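Local coordinates for putrescine aminotransferase (Halomonas elongata DSM 2581, PDB 6GWI), which probably transfers amino groups from amines such as putrescine to oxo acids or other carbonyl acceptors, using pyridoxal-5'-phosphate as its cofactor, at residues Q141-R146 and K216-I221; E277-P282 and G300-E305; G290-G295 and H323-A328. All coordinates share one frame; numbering follows the deposited sequence.

Interaction 1: residues Q141-R146 and K216-I221; sequences QWIIGR and KVAAFI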
loop_
_atom_site.group_PDB
_atom_site.type_symbol
_atom_site.label_atom_id
_atom_site.label_comp_id
_atom_site.label_asym_id
_atom_site.label_seq_id
_atom_site.Cartn_x
_atom_site.Cartn_y
_atom_site.Cartn_z
ATOM N N GLN B 141 14.921 -13.151 15.045
ATOM C CA GLN B 141 13.676 -12.853 14.354
ATOM C C GLN B 141 12.820 -11.806 15.056
ATOM O O GLN B 141 12.012 -11.128 14.412
ATOM C CB GLN B 141 12.824 -14.120 14.227
ATOM C CG GLN B 141 13.495 -15.299 13.588
ATOM C CD GLN B 141 12.620 -16.535 13.647
ATOM O OE1 GLN B 141 12.076 -16.970 12.635
ATOM N NE2 GLN B 141 12.467 -17.098 14.842
ATOM N N TRP B 142 12.970 -11.676 16.371
ATOM C CA TRP B 142 12.045 -10.861 17.146
ATOM C C TRP B 142 12.240 -9.376 16.868
ATOM O O TRP B 142 13.367 -8.884 16.774
ATOM C CB TRP B 142 12.216 -11.133 18.641
ATOM C CG TRP B 142 11.510 -12.370 19.108
ATOM C CD1 TRP B 142 11.986 -13.649 19.067
ATOM C CD2 TRP B 142 10.201 -12.450 19.690
ATOM N NE1 TRP B 142 11.059 -14.518 19.586
ATOM C CE2 TRP B 142 9.953 -13.808 19.977
ATOM C CE3 TRP B 142 9.216 -11.507 20.000
ATOM C CZ2 TRP B 142 8.764 -14.244 20.554
ATOM C CZ3 TRP B 142 8.035 -11.944 20.576
ATOM C CH2 TRP B 142 7.820 -13.299 20.845
ATOM N N ILE B 143 11.124 -8.665 16.732
ATOM C CA ILE B 143 11.110 -7.215 16.587
ATOM C C ILE B 143 10.528 -6.639 17.868
ATOM O O ILE B 143 9.457 -7.070 18.314
ATOM C CB ILE B 143 10.275 -6.760 15.378
ATOM C CG1 ILE B 143 10.612 -7.576 14.130
ATOM C CG2 ILE B 143 10.471 -5.261 15.123
ATOM C CD1 ILE B 143 11.971 -7.329 13.575
ATOM N N ILE B 144 11.223 -5.681 18.462
ATOM C CA ILE B 144 10.729 -4.989 19.647
ATOM C C ILE B 144 10.205 -3.627 19.213
ATOM O O ILE B 144 10.968 -2.777 18.742
ATOM C CB ILE B 144 11.806 -4.847 20.725
ATOM C CG1 ILE B 144 12.308 -6.223 21.160
ATOM C CG2 ILE B 144 11.253 -4.077 21.909
ATOM C CD1 ILE B 144 13.580 -6.176 21.967
ATOM N N GLY B 145 8.894 -3.427 19.361
ATOM C CA GLY B 145 8.286 -2.123 19.265
ATOM C C GLY B 145 7.871 -1.600 20.628
ATOM O O GLY B 145 8.248 -2.130 21.674
ATOM N N ARG B 146 7.062 -0.548 20.600
ATOM C CA ARG B 146 6.593 0.081 21.823
ATOM C C ARG B 146 5.074 0.108 21.857
ATOM O O ARG B 146 4.408 0.207 20.820
ATOM C CB ARG B 146 7.140 1.507 21.964
ATOM C CG ARG B 146 8.662 1.564 21.983
ATOM C CD ARG B 146 9.199 2.977 22.163
ATOM N NE ARG B 146 8.702 3.896 21.143
ATOM C CZ ARG B 146 9.142 5.140 20.976
ATOM N NH1 ARG B 146 10.106 5.619 21.751
ATOM N NH2 ARG B 146 8.625 5.902 20.022
ATOM N N LYS B 216 18.021 -13.955 19.826
ATOM C CA LYS B 216 16.724 -14.107 19.182
ATOM C C LYS B 216 16.119 -12.782 18.725
ATOM O O LYS B 216 15.038 -12.787 18.130
ATOM C CB LYS B 216 15.749 -14.818 20.130
ATOM C CG LYS B 216 16.134 -16.258 20.449
ATOM C CD LYS B 216 15.139 -16.901 21.400
ATOM C CE LYS B 216 15.502 -18.352 21.689
ATOM N NZ LYS B 216 14.542 -18.979 22.640
ATOM N N VAL B 217 16.773 -11.652 19.003
ATOM C CA VAL B 217 16.230 -10.332 18.694
ATOM C C VAL B 217 16.850 -9.825 17.399
ATOM O O VAL B 217 18.077 -9.822 17.243
ATOM C CB VAL B 217 16.476 -9.340 19.845
ATOM C CG1 VAL B 217 16.004 -7.939 19.463
ATOM C CG2 VAL B 217 15.760 -9.807 21.111
ATOM N N ALA B 218 15.994 -9.395 16.471
ATOM C CA ALA B 218 16.411 -8.896 15.168
ATOM C C ALA B 218 16.476 -7.376 15.102
ATOM O O ALA B 218 17.372 -6.831 14.449
ATOM C CB ALA B 218 15.455 -9.404 14.081
ATOM N N ALA B 219 15.560 -6.669 15.761
ATOM C CA ALA B 219 15.486 -5.230 15.559
ATOM C C ALA B 219 14.633 -4.569 16.630
ATOM O O ALA B 219 13.759 -5.194 17.238
ATOM C CB ALA B 219 14.914 -4.896 14.172
ATOM N N PHE B 220 14.907 -3.283 16.837
ATOM C CA PHE B 220 14.074 -2.374 17.615
ATOM C C PHE B 220 13.500 -1.333 16.663
ATOM O O PHE B 220 14.242 -0.735 15.875
ATOM C CB PHE B 220 14.895 -1.716 18.728
ATOM C CG PHE B 220 14.188 -0.592 19.443
ATOM C CD1 PHE B 220 13.030 -0.819 20.169
ATOM C CD2 PHE B 220 14.710 0.690 19.411
ATOM C CE1 PHE B 220 12.397 0.220 20.834
ATOM C CE2 PHE B 220 14.084 1.729 20.074
ATOM C CZ PHE B 220 12.927 1.493 20.786
ATOM N N ILE B 221 12.185 -1.148 16.704
ATOM C CA ILE B 221 11.496 -0.211 15.822
ATOM C C ILE B 221 10.813 0.843 16.680
ATOM O O ILE B 221 10.163 0.512 17.679
ATOM C CB ILE B 221 10.485 -0.934 14.908
ATOM C CG1 ILE B 221 9.906 0.040 13.876
ATOM C CG2 ILE B 221 9.365 -1.564 15.732
ATOM C CD1 ILE B 221 8.939 -0.609 12.862
HETATM O O HOH W 1 7.630 1.202 18.189
#
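Trp-142 pairs with Val-217 where strands 142-146 and 217-221 start to run side by side in parallel, yet the next pair is Ile-143 with Ala-219, because Ala-218 is slipped in as a beta bulge. The bulge gives Trp-142 O two donors, Ala-218 N at 2.7 Å and Ala-219 N at 3.3 Å, both in the carbonyl plane. One step earlier Lys-216 O is also gripped twice, in plane by Trp-142 N and from above its carbonyl plane by Gln-141 N. Past the bulge, Ile-144 bonds through N to Ala-219 O and through O to Ile-221 N, and a water then bridges Arg-146 N and Ile-221 O.

The side chains sort onto two faces. With CG beside the backbone N (chi1 -81°), the Trp-142 indole presents its edge to Lys-216 O, CD1 being 3.3 Å from that oxygen, and lies alongside Lys-216. Ile-144 spreads both branches on this same face: CD1 meets Val-217 CG1 at 3.9 Å, while CG2 touches Phe-220 CD1 at 4.1 Å. The Phe-220 ring brings CD1 within 3.2 Å of Ile-144 O and receives Arg-146 CG at its edge. On the other face Ile-143 bends at chi2 (-69°), which carries CD1 to 3.9 Å from Ala-219 CB and close to the Ala-218 methyl; its CG2 meets Ile-221 CG2.

The guanidinium of Arg-146 goes on to Tyr-238 OH. Helix 117-134 covers the face of Ile-143, through Leu-125 and Val-128, and helix 194-212 covers that of Ile-144 and Phe-220, through Leu-205. Strands 177-180 and 252-255 flank the pair, placing it in the middle of the four parallel strands of the large-domain sheet.

Interaction 2: residues E277-P282 and G300-E305; sequences EPDLMP and GDRVAE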
loop_
_atom_site.group_PDB
_atom_site.type_symbol
_atom_site.label_atom_id
_atom_site.label_comp_id
_atom_site.label_asym_id
_atom_site.label_seq_id
_atom_site.Cartn_x
_atom_site.Cartn_y
_atom_site.Cartn_z
ATOM N N GLU B 277 21.439 6.733 14.122
ATOM C CA GLU B 277 21.874 6.157 12.853
ATOM C C GLU B 277 21.079 4.873 12.641
ATOM O O GLU B 277 21.549 3.773 12.978
ATOM C CB GLU B 277 23.372 5.872 12.795
ATOM C CG GLU B 277 23.833 5.579 11.365
ATOM C CD GLU B 277 25.081 4.731 11.304
ATOM O OE1 GLU B 277 25.797 4.667 12.321
ATOM O OE2 GLU B 277 25.344 4.127 10.242
ATOM N N PRO B 278 19.859 4.972 12.129
ATOM C CA PRO B 278 19.064 3.767 11.900
ATOM C C PRO B 278 19.620 2.951 10.744
ATOM O O PRO B 278 20.351 3.442 9.878
ATOM C CB PRO B 278 17.667 4.312 11.585
ATOM C CG PRO B 278 17.905 5.688 11.076
ATOM C CD PRO B 278 19.098 6.200 11.829
ATOM N N ASP B 279 19.308 1.664 10.776
ATOM C CA ASP B 279 19.634 0.780 9.670
ATOM C C ASP B 279 18.569 0.832 8.590
ATOM O O ASP B 279 18.873 0.613 7.412
ATOM C CB ASP B 279 19.818 -0.645 10.193
ATOM C CG ASP B 279 20.982 -0.754 11.160
ATOM O OD1 ASP B 279 22.141 -0.698 10.700
ATOM O OD2 ASP B 279 20.735 -0.853 12.383
ATOM N N LEU B 280 17.333 1.142 8.969
ATOM C CA LEU B 280 16.231 1.266 8.028
ATOM C C LEU B 280 15.331 2.405 8.473
ATOM O O LEU B 280 15.161 2.659 9.665
ATOM C CB LEU B 280 15.429 -0.037 7.937
ATOM C CG LEU B 280 16.215 -1.305 7.594
ATOM C CD1 LEU B 280 15.404 -2.539 7.943
ATOM C CD2 LEU B 280 16.598 -1.322 6.122
ATOM N N MET B 281 14.741 3.102 7.489
ATOM C CA MET B 281 13.844 4.217 7.761
ATOM C C MET B 281 12.673 4.168 6.784
ATOM O O MET B 281 12.828 4.518 5.603
ATOM C CB MET B 281 14.562 5.564 7.656
ATOM C CG MET B 281 15.612 5.829 8.732
ATOM S SD MET B 281 16.251 7.525 8.706
ATOM C CE MET B 281 16.786 7.655 7.005
ATOM N N PRO B 282 11.501 3.722 7.228
ATOM C CA PRO B 282 10.309 3.860 6.384
ATOM C C PRO B 282 9.858 5.310 6.315
ATOM O O PRO B 282 10.032 6.090 7.255
ATOM C CB PRO B 282 9.266 2.969 7.072
ATOM C CG PRO B 282 9.729 2.826 8.478
ATOM C CD PRO B 282 11.229 2.969 8.469
ATOM N N GLY B 300 20.030 1.341 5.078
ATOM C CA GLY B 300 21.404 1.592 5.445
ATOM C C GLY B 300 22.360 0.621 4.782
ATOM O O GLY B 300 21.991 -0.469 4.343
ATOM N N ASP B 301 23.631 1.034 4.734
ATOM C CA ASP B 301 24.645 0.260 4.028
ATOM C C ASP B 301 24.772 -1.152 4.585
ATOM O O ASP B 301 25.031 -2.100 3.834
ATOM C CB ASP B 301 26.000 0.968 4.107
ATOM C CG ASP B 301 26.079 2.195 3.225
ATOM O OD1 ASP B 301 25.303 2.285 2.250
ATOM O OD2 ASP B 301 26.934 3.064 3.495
ATOM N N ARG B 302 24.640 -1.311 5.903
ATOM C CA ARG B 302 24.815 -2.633 6.502
ATOM C C ARG B 302 23.769 -3.617 5.991
ATOM O O ARG B 302 24.101 -4.747 5.616
ATOM C CB ARG B 302 24.823 -2.537 8.028
ATOM C CG ARG B 302 24.912 -3.895 8.702
ATOM C CD ARG B 302 25.326 -3.801 10.162
ATOM N NE ARG B 302 26.681 -3.248 10.251
ATOM C CZ ARG B 302 27.309 -2.937 11.380
ATOM N NH1 ARG B 302 26.722 -3.124 12.553
ATOM N NH2 ARG B 302 28.538 -2.442 11.331
ATOM N N VAL B 303 22.493 -3.225 5.995
ATOM C CA VAL B 303 21.461 -4.123 5.484
ATOM C C VAL B 303 21.568 -4.242 3.967
ATOM O O VAL B 303 21.443 -5.336 3.404
ATOM C CB VAL B 303 20.061 -3.649 5.918
ATOM C CG1 VAL B 303 18.966 -4.466 5.220
ATOM C CG2 VAL B 303 19.922 -3.747 7.430
ATOM N N ALA B 304 21.801 -3.121 3.281
ATOM C CA ALA B 304 21.849 -3.142 1.823
ATOM C C ALA B 304 22.939 -4.078 1.314
ATOM O O ALA B 304 22.726 -4.829 0.354
ATOM C CB ALA B 304 22.070 -1.724 1.295
ATOM N N GLU B 305 24.117 -4.048 1.939
ATOM C CA GLU B 305 25.240 -4.826 1.426
ATOM C C GLU B 305 24.992 -6.323 1.558
ATOM O O GLU B 305 25.368 -7.099 0.672
ATOM C CB GLU B 305 26.525 -4.430 2.152
ATOM C CG GLU B 305 27.147 -3.145 1.625
ATOM C CD GLU B 305 27.600 -3.255 0.181
ATOM O OE1 GLU B 305 28.305 -4.231 -0.154
ATOM O OE2 GLU B 305 27.242 -2.367 -0.622
#
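Gly-300 N donates to Asp-279 O at 2.7 Å, the one hydrogen bond between segments 277-282 and 300-305. Having no side chain, Gly-300 lets the two backbones close to 4.7 Å, measured between its CA and Asp-279 CA. It is also the N-cap of the helix that follows, and its own carbonyl accepts from Ala-304 N in the first helical turn.

Val-303, in the first turn of that helix, supplies the apolar half of the contact. Its CB already lies 4.2 Å from Leu-280 CD2. CG1, anti to the backbone N (chi1 172°), comes slightly nearer, 4.0 Å from Leu-280 CD2, and the two side chains cross at about a right angle. CG2, beside the backbone N, branches the other way and rests 4.2 Å from Asp-279 CB, so the valine spans the last loop residue, Asp-279, and the first strand residue, Leu-280. The valine also packs on Leu-252 of strand 252-255.

The carboxylate of Asp-279 is turned to other work: OD2 takes the backbone N-H of Leu-253. Its OD1 stays 5.2 Å from Arg-302 NE, opposite charges that are near but not in contact.

Helix 301-311 springs directly from the end of strand 295-300, the antiparallel neighbour of strand 280-283. On its other side strand 280-283 is bonded, through Leu-280 and Ala-255, to strand 252-255. It thus joins the two groups of strands into the mixed sheet, with one strand reversed, that is characteristic of the large domain in fold-type I PLP enzymes.

Interaction 3: residues G290-G295 and H323-A328; sequences GYLPIG and HPTCAA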
loop_
_atom_site.group_PDB
_atom_site.type_symbol
_atom_site.label_atom_id
_atom_site.label_comp_id
_atom_site.label_asym_id
_atom_site.label_seq_id
_atom_site.Cartn_x
_atom_site.Cartn_y
_atom_site.Cartn_z
ATOM N N GLY B 290 1.684 14.660 0.380
ATOM C CA GLY B 290 0.422 13.977 0.209
ATOM C C GLY B 290 -0.237 14.142 -1.143
ATOM O O GLY B 290 -1.322 13.589 -1.350
ATOM N N TYR B 291 0.369 14.885 -2.072
ATOM C CA TYR B 291 -0.290 15.139 -3.349
ATOM C C TYR B 291 -0.503 13.861 -4.151
ATOM O O TYR B 291 -1.481 13.760 -4.900
ATOM C CB TYR B 291 0.517 16.146 -4.164
ATOM C CG TYR B 291 0.193 17.589 -3.845
ATOM C CD1 TYR B 291 0.295 18.077 -2.548
ATOM C CD2 TYR B 291 -0.216 18.462 -4.843
ATOM C CE1 TYR B 291 0.002 19.395 -2.258
ATOM C CE2 TYR B 291 -0.514 19.780 -4.562
ATOM C CZ TYR B 291 -0.401 20.241 -3.268
ATOM O OH TYR B 291 -0.693 21.555 -2.984
ATOM N N LEU B 292 0.388 12.883 -4.023
ATOM C CA LEU B 292 0.172 11.580 -4.642
ATOM C C LEU B 292 0.757 10.519 -3.725
ATOM O O LEU B 292 1.715 10.797 -2.993
ATOM C CB LEU B 292 0.802 11.492 -6.041
ATOM C CG LEU B 292 0.110 12.275 -7.165
ATOM C CD1 LEU B 292 0.867 12.085 -8.470
ATOM C CD2 LEU B 292 -1.355 11.867 -7.339
ATOM N N PRO B 293 0.204 9.302 -3.726
ATOM C CA PRO B 293 0.687 8.280 -2.788
ATOM C C PRO B 293 2.048 7.745 -3.200
ATOM O O PRO B 293 2.253 7.330 -4.343
ATOM C CB PRO B 293 -0.382 7.179 -2.852
ATOM C CG PRO B 293 -1.503 7.728 -3.633
ATOM C CD PRO B 293 -0.957 8.829 -4.497
ATOM N N ILE B 294 2.974 7.746 -2.249
ATOM C CA ILE B 294 4.278 7.131 -2.449
ATOM C C ILE B 294 4.940 6.989 -1.089
ATOM O O ILE B 294 4.789 7.851 -0.215
ATOM C CB ILE B 294 5.150 7.947 -3.420
ATOM C CG1 ILE B 294 6.532 7.299 -3.558
ATOM C CG2 ILE B 294 5.280 9.403 -2.958
ATOM C CD1 ILE B 294 7.334 7.810 -4.739
ATOM N N GLY B 295 5.644 5.883 -0.891
ATOM C CA GLY B 295 6.422 5.681 0.310
ATOM C C GLY B 295 7.682 4.922 -0.034
ATOM O O GLY B 295 7.971 4.714 -1.216
ATOM N N HIS B 323 6.153 4.368 -8.709
ATOM C CA HIS B 323 5.229 4.921 -9.694
ATOM C C HIS B 323 5.755 6.233 -10.261
ATOM O O HIS B 323 5.942 7.196 -9.509
ATOM C CB HIS B 323 3.851 5.146 -9.073
ATOM C CG HIS B 323 2.787 5.454 -10.076
ATOM N ND1 HIS B 323 2.703 6.671 -10.720
ATOM C CD2 HIS B 323 1.774 4.700 -10.562
ATOM C CE1 HIS B 323 1.679 6.653 -11.554
ATOM N NE2 HIS B 323 1.098 5.470 -11.477
ATOM N N PRO B 324 6.000 6.320 -11.573
ATOM C CA PRO B 324 6.748 7.479 -12.087
ATOM C C PRO B 324 6.049 8.811 -11.871
ATOM O O PRO B 324 6.728 9.818 -11.638
ATOM C CB PRO B 324 6.909 7.158 -13.581
ATOM C CG PRO B 324 5.798 6.203 -13.888
ATOM C CD PRO B 324 5.602 5.393 -12.649
ATOM N N THR B 325 4.716 8.857 -11.925
ATOM C CA THR B 325 4.028 10.122 -11.675
ATOM C C THR B 325 4.117 10.511 -10.204
ATOM O O THR B 325 4.352 11.680 -9.878
ATOM C CB THR B 325 2.572 10.032 -12.129
ATOM O OG1 THR B 325 2.529 9.746 -13.534
ATOM C CG2 THR B 325 1.837 11.346 -11.867
ATOM N N CYS B 326 3.925 9.548 -9.299
ATOM C CA CYS B 326 4.073 9.835 -7.877
ATOM C C CYS B 326 5.506 10.230 -7.541
ATOM O O CYS B 326 5.736 11.139 -6.734
ATOM C CB CYS B 326 3.648 8.621 -7.054
ATOM S SG CYS B 326 1.949 8.080 -7.366
ATOM N N ALA B 327 6.486 9.546 -8.142
ATOM C CA ALA B 327 7.886 9.882 -7.907
ATOM C C ALA B 327 8.220 11.272 -8.433
ATOM O O ALA B 327 8.986 12.013 -7.804
ATOM C CB ALA B 327 8.796 8.840 -8.560
ATOM N N ALA B 328 7.695 11.626 -9.609
ATOM C CA ALA B 328 7.904 12.966 -10.147
ATOM C C ALA B 328 7.390 14.036 -9.188
ATOM O O ALA B 328 8.032 15.077 -9.003
ATOM C CB ALA B 328 7.211 13.091 -11.506
#
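Cys-326 is the residue on which Leu-292, Pro-293 and Ile-294 all converge. The apolar contacts come first. Cys-326 SG sits 3.8 Å from Leu-292 CB, with Pro-293 CD a little farther off, while Cys-326 CB faces Ile-294 CB at 4.0 Å. On one flank Leu-292 extends CD1 to 3.6 Å from Thr-325 CG2, the side chains crossing at a slant. On the other, Ile-294 has CG1 anti to its backbone N (chi1 178°) and continues extended, which lays CD1 over the helix backbone, 3.8 Å from Ala-327 CA.

Polar groups are fewer. The carbonyl of Pro-293 points into the cysteine, its O lying 3.1 Å from Cys-326 SG. Thr-325 keeps its methyl for Leu-292 and gives its hydroxyl to Pro-80 O.

The helix start has its own bonds. His-323 is the N-cap, and its ND1 accepts weakly from Thr-325 N, at 3.2 Å, and from Cys-326 N. The other ring nitrogen, NE2, is hydrogen-bonded to Gly-290 O of the second subunit, and Gly-290 here answers with its carbonyl to His-323 of that subunit. Both segments therefore belong to the dimer interface, where Cys-326 also packs on Pro-293 of the second subunit.

Within the chain, the loop between strands 280-283 and 295-300 is pressed against the first turn of helix 324-339. Helix 66-78 borders the Thr-325 side and helix 91-103 the side of Ile-294 and Ala-327, while Gly-295 leads into the sheet by bonding to Thr-114.

Interactions 1 and 2 are neighbours in one sheet: strand 252-255 lies between strands 217-222 and 280-283, the centres of the two contacts are 15 Å apart, and Val-128 of helix 117-134 touches both Ala-218 and Leu-280. Interaction 3 stands farther off, its centre 22 Å from that of interaction 2 and 30 Å from that of interaction 1. Its segments alternate along the chain with those of interaction 2, the nearest atoms about 7 Å apart without touching. From the nearest bound pyridoxal-5'-phosphate, not necessarily the same molecule each time, the side chains of Ile-221 and Pro-293 are about 8 Å away and Leu-280 about 13 Å; none reaches the cofactor, and interactions 1 and 3 come nearest.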